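Local coordinates for particle-associated glycoside hydrolase (Acinetobacter phage Fri1, PDB 6C72), which probably cleaves glycosidic bonds of the Acinetobacter baumannii capsular polysaccharide as a trimeric phage tailspike, stripping the capsule during virus entry, at residues S18-V30 and N36-T48. Sequence-based numbering, arbitrary orientation.
Sequences SVQVDSVNALRKV and NQKATTTSYVAGT
Val-24 lays CG2 over one face of the Tyr-44 ring, 15° off the ring normal, a CH-pi contact with CG2 3.7 Å from the ring centroid. CG anti to the backbone N (chi1 -164°) turns the tyrosine back alongside the short helix 24-27. There its OH donates to Gly-67 O and accepts a hydrogen bond from a water that in turn accepts one from Arg-28 NH2, the nitrogen salt-bridged to Asp-65. The same two residues are tied by backbone: Val-24 N gives Tyr-44 O a nearly straight bond of 3.0 Å, in the carbonyl plane on a lone pair. Ser-23 caps the helix, its OG accepting from Ala-26 N, while its CB packs against Ala-46 CB. Strands 19-21 and 38-41 run parallel and, with helix 24-27 in the connection between them, packed on one face, form a beta-alpha-beta unit at the modelled N-terminal end of the tailspike, at the edge of a mixed sheet continued by strand 54-58. The ladder runs from Val-19 N to Lys-38 O, Thr-40 N to Val-19 O and Val-21 N to Thr-40 O. At its end Val-21 O is gripped twice by Thr-42, from N at 2.8 Å and from OG1 at 3.0 Å, the hydroxyl standing above the carbonyl plane. On the helix side, Leu-27 forks over the sheet: CD1 lies 3.8 Å from Ala-39 CB, and CD2 reaches Thr-41 CG2 at 3.9 Å, with Tyr-55 and Trp-81 also against the leucine. On the other face, Gln-20 packs on Asn-36 of a neighbouring subunit and Thr-40 on Lys-38 of that same subunit.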
loop_
_atom_site.group_PDB
_atom_site.type_symbol
_atom_site.label_atom_id
_atom_site.label_comp_id
_atom_site.label_asym_id
_atom_site.label_seq_id
_atom_site.Cartn_x
_atom_site.Cartn_y
_atom_site.Cartn_z
ATOM N N SER A 18 10.085 56.291 -12.568
ATOM C CA SER A 18 9.256 55.352 -11.820
ATOM C C SER A 18 8.166 56.077 -11.038
ATOM O O SER A 18 8.455 56.938 -10.204
ATOM C CB SER A 18 10.114 54.517 -10.864
ATOM O OG SER A 18 10.706 55.330 -9.860
ATOM N N VAL A 19 6.915 55.723 -11.312
ATOM C CA VAL A 19 5.763 56.334 -10.659
ATOM C C VAL A 19 5.461 55.593 -9.356
ATOM O O VAL A 19 5.522 54.360 -9.293
ATOM C CB VAL A 19 4.555 56.334 -11.615
ATOM C CG1 VAL A 19 3.315 56.892 -10.936
ATOM C CG2 VAL A 19 4.886 57.132 -12.855
ATOM N N GLN A 20 5.114 56.350 -8.315
ATOM C CA GLN A 20 4.751 55.798 -7.011
ATOM C C GLN A 20 3.585 56.609 -6.465
ATOM O O GLN A 20 3.731 57.810 -6.218
ATOM C CB GLN A 20 5.932 55.848 -6.024
ATOM C CG GLN A 20 5.745 55.002 -4.752
ATOM C CD GLN A 20 6.910 55.097 -3.744
ATOM O OE1 GLN A 20 7.996 55.611 -4.039
ATOM N NE2 GLN A 20 6.663 54.607 -2.535
ATOM N N VAL A 21 2.430 55.971 -6.301
ATOM C CA VAL A 21 1.253 56.627 -5.747
ATOM C C VAL A 21 0.778 55.833 -4.533
ATOM O O VAL A 21 1.312 54.772 -4.215
ATOM C CB VAL A 21 0.124 56.804 -6.783
ATOM C CG1 VAL A 21 0.582 57.725 -7.898
ATOM C CG2 VAL A 21 -0.304 55.468 -7.339
ATOM N N ASP A 22 -0.211 56.388 -3.826
ATOM C CA ASP A 22 -0.644 55.837 -2.546
ATOM C C ASP A 22 -1.872 54.934 -2.643
ATOM O O ASP A 22 -2.202 54.266 -1.655
ATOM C CB ASP A 22 -0.901 56.971 -1.535
ATOM C CG ASP A 22 -1.999 57.929 -1.972
ATOM O OD1 ASP A 22 -2.598 57.723 -3.047
ATOM O OD2 ASP A 22 -2.244 58.917 -1.248
ATOM N N SER A 23 -2.551 54.893 -3.787
ATOM C CA SER A 23 -3.767 54.099 -3.918
ATOM C C SER A 23 -4.114 53.978 -5.394
ATOM O O SER A 23 -3.528 54.654 -6.245
ATOM C CB SER A 23 -4.942 54.711 -3.149
ATOM O OG SER A 23 -5.348 55.929 -3.741
ATOM N N VAL A 24 -5.103 53.124 -5.678
ATOM C CA VAL A 24 -5.606 52.985 -7.042
ATOM C C VAL A 24 -6.306 54.265 -7.482
ATOM O O VAL A 24 -6.161 54.703 -8.631
ATOM C CB VAL A 24 -6.533 51.756 -7.153
ATOM C CG1 VAL A 24 -7.463 51.889 -8.342
ATOM C CG2 VAL A 24 -5.723 50.475 -7.291
ATOM N N ASN A 25 -7.052 54.904 -6.576
ATOM C CA ASN A 25 -7.707 56.160 -6.930
ATOM C C ASN A 25 -6.690 57.204 -7.365
ATOM O O ASN A 25 -6.948 57.988 -8.285
ATOM C CB ASN A 25 -8.555 56.681 -5.766
ATOM C CG ASN A 25 -9.853 55.902 -5.602
ATOM O OD1 ASN A 25 -10.279 55.186 -6.516
ATOM N ND2 ASN A 25 -10.491 56.035 -4.442
ATOM N N ALA A 26 -5.528 57.239 -6.707
ATOM C CA ALA A 26 -4.487 58.176 -7.126
ATOM C C ALA A 26 -3.936 57.804 -8.500
ATOM O O ALA A 26 -3.655 58.684 -9.323
ATOM C CB ALA A 26 -3.367 58.223 -6.084
ATOM N N LEU A 27 -3.805 56.501 -8.768
ATOM C CA LEU A 27 -3.320 56.038 -10.066
ATOM C C LEU A 27 -4.257 56.457 -11.200
ATOM O O LEU A 27 -3.801 56.789 -12.298
ATOM C CB LEU A 27 -3.149 54.516 -10.032
ATOM C CG LEU A 27 -2.410 53.787 -11.160
ATOM C CD1 LEU A 27 -0.965 54.253 -11.287
ATOM C CD2 LEU A 27 -2.471 52.279 -10.930
ATOM N N ARG A 28 -5.569 56.473 -10.945
ATOM C CA ARG A 28 -6.527 56.873 -11.966
ATOM C C ARG A 28 -6.400 58.342 -12.362
ATOM O O ARG A 28 -6.995 58.752 -13.368
ATOM C CB ARG A 28 -7.959 56.599 -11.495
ATOM C CG ARG A 28 -8.300 55.144 -11.324
ATOM C CD ARG A 28 -9.806 54.927 -11.204
ATOM N NE ARG A 28 -10.132 53.507 -11.326
ATOM C CZ ARG A 28 -10.386 52.690 -10.301
ATOM N NH1 ARG A 28 -10.379 53.152 -9.057
ATOM N NH2 ARG A 28 -10.656 51.403 -10.531
ATOM N N LYS A 29 -5.635 59.135 -11.613
ATOM C CA LYS A 29 -5.464 60.552 -11.892
ATOM C C LYS A 29 -4.088 60.857 -12.464
ATOM O O LYS A 29 -3.747 62.028 -12.650
ATOM C CB LYS A 29 -5.712 61.370 -10.625
ATOM C CG LYS A 29 -7.104 61.202 -10.015
ATOM C CD LYS A 29 -7.155 61.793 -8.594
ATOM C CE LYS A 29 -8.570 61.821 -8.011
ATOM N NZ LYS A 29 -9.215 63.173 -8.138
ATOM N N VAL A 30 -3.297 59.834 -12.766
ATOM C CA VAL A 30 -1.930 59.997 -13.244
ATOM C C VAL A 30 -1.818 59.261 -14.569
ATOM O O VAL A 30 -2.182 58.085 -14.663
ATOM C CB VAL A 30 -0.899 59.463 -12.228
ATOM C CG1 VAL A 30 0.515 59.825 -12.663
ATOM C CG2 VAL A 30 -1.194 59.984 -10.841
ATOM N N ASN A 36 4.472 51.388 -21.569
ATOM C CA ASN A 36 4.927 50.433 -20.561
ATOM C C ASN A 36 5.811 51.111 -19.515
ATOM O O ASN A 36 6.867 50.603 -19.134
ATOM C CB ASN A 36 5.648 49.250 -21.214
ATOM C CG ASN A 36 4.695 48.310 -21.936
ATOM O OD1 ASN A 36 3.577 48.068 -21.480
ATOM N ND2 ASN A 36 5.133 47.779 -23.076
ATOM N N GLN A 37 5.369 52.276 -19.051
ATOM C CA GLN A 37 5.991 52.915 -17.902
ATOM C C GLN A 37 5.585 52.207 -16.616
ATOM O O GLN A 37 4.451 51.745 -16.470
ATOM C CB GLN A 37 5.607 54.391 -17.810
ATOM C CG GLN A 37 6.315 55.117 -16.674
ATOM C CD GLN A 37 5.873 56.551 -16.514
ATOM O OE1 GLN A 37 4.830 56.954 -17.024
ATOM N NE2 GLN A 37 6.658 57.329 -15.784
ATOM N N LYS A 38 6.523 52.150 -15.673
ATOM C CA LYS A 38 6.320 51.471 -14.402
ATOM C C LYS A 38 5.575 52.369 -13.420
ATOM O O LYS A 38 5.919 53.543 -13.253
ATOM C CB LYS A 38 7.675 51.088 -13.809
ATOM C CG LYS A 38 7.652 50.242 -12.541
ATOM C CD LYS A 38 9.065 49.749 -12.237
ATOM C CE LYS A 38 9.196 49.201 -10.823
ATOM N NZ LYS A 38 10.604 48.793 -10.518
ATOM N N ALA A 39 4.546 51.819 -12.778
ATOM C CA ALA A 39 3.853 52.477 -11.677
ATOM C C ALA A 39 3.671 51.487 -10.538
ATOM O O ALA A 39 3.424 50.299 -10.769
ATOM C CB ALA A 39 2.495 53.030 -12.085
ATOM N N THR A 40 3.803 51.979 -9.309
ATOM C CA THR A 40 3.692 51.154 -8.115
ATOM C C THR A 40 2.775 51.842 -7.116
ATOM O O THR A 40 3.024 52.987 -6.730
ATOM C CB THR A 40 5.074 50.879 -7.513
ATOM O OG1 THR A 40 5.785 49.975 -8.369
ATOM C CG2 THR A 40 4.953 50.268 -6.118
ATOM N N THR A 41 1.700 51.161 -6.735
ATOM C CA THR A 41 0.779 51.656 -5.720
ATOM C C THR A 41 1.242 51.238 -4.333
ATOM O O THR A 41 1.745 50.129 -4.139
ATOM C CB THR A 41 -0.638 51.130 -5.951
ATOM O OG1 THR A 41 -0.611 49.699 -6.019
ATOM C CG2 THR A 41 -1.231 51.704 -7.228
ATOM N N THR A 42 1.099 52.155 -3.376
ATOM C CA THR A 42 1.386 51.846 -1.981
ATOM C C THR A 42 0.366 50.868 -1.412
ATOM O O THR A 42 0.727 49.899 -0.733
ATOM C CB THR A 42 1.379 53.139 -1.161
ATOM O OG1 THR A 42 2.466 53.984 -1.562
ATOM C CG2 THR A 42 1.468 52.828 0.323
ATOM N N SER A 43 -0.916 51.140 -1.637
ATOM C CA SER A 43 -2.011 50.259 -1.259
ATOM C C SER A 43 -3.050 50.273 -2.364
ATOM O O SER A 43 -2.958 51.053 -3.315
ATOM C CB SER A 43 -2.661 50.688 0.055
ATOM O OG SER A 43 -1.684 50.996 1.021
ATOM N N TYR A 44 -4.062 49.414 -2.233
ATOM C CA TYR A 44 -5.231 49.585 -3.087
ATOM C C TYR A 44 -6.072 50.761 -2.602
ATOM O O TYR A 44 -6.267 51.738 -3.328
ATOM C CB TYR A 44 -6.065 48.311 -3.133
ATOM C CG TYR A 44 -7.054 48.285 -4.281
ATOM C CD1 TYR A 44 -8.245 48.997 -4.225
ATOM C CD2 TYR A 44 -6.792 47.535 -5.424
ATOM C CE1 TYR A 44 -9.134 48.962 -5.271
ATOM C CE2 TYR A 44 -7.671 47.493 -6.458
ATOM C CZ TYR A 44 -8.840 48.197 -6.378
ATOM O OH TYR A 44 -9.713 48.145 -7.426
ATOM N N VAL A 45 -6.564 50.691 -1.366
ATOM C CA VAL A 45 -7.219 51.821 -0.709
ATOM C C VAL A 45 -6.195 52.561 0.145
ATOM O O VAL A 45 -5.496 51.950 0.965
ATOM C CB VAL A 45 -8.420 51.361 0.134
ATOM C CG1 VAL A 45 -8.980 52.522 0.935
ATOM C CG2 VAL A 45 -9.493 50.785 -0.772
ATOM N N ALA A 46 -6.118 53.876 -0.038
ATOM C CA ALA A 46 -5.057 54.667 0.576
ATOM C C ALA A 46 -5.032 54.486 2.087
ATOM O O ALA A 46 -6.070 54.545 2.755
ATOM C CB ALA A 46 -5.235 56.142 0.227
ATOM N N GLY A 47 -3.833 54.239 2.615
ATOM C CA GLY A 47 -3.584 54.134 4.039
ATOM C C GLY A 47 -3.877 52.789 4.671
ATOM O O GLY A 47 -3.728 52.660 5.896
ATOM N N THR A 48 -4.266 51.770 3.889
ATOM C CA THR A 48 -4.566 50.475 4.484
ATOM C C THR A 48 -3.354 49.558 4.537
ATOM O O THR A 48 -3.330 48.637 5.360
ATOM C CB THR A 48 -5.690 49.740 3.727
ATOM O OG1 THR A 48 -5.278 49.425 2.387
ATOM C CG2 THR A 48 -6.966 50.570 3.700
HETATM O O HOH W 1 -11.574 50.219 -8.169
#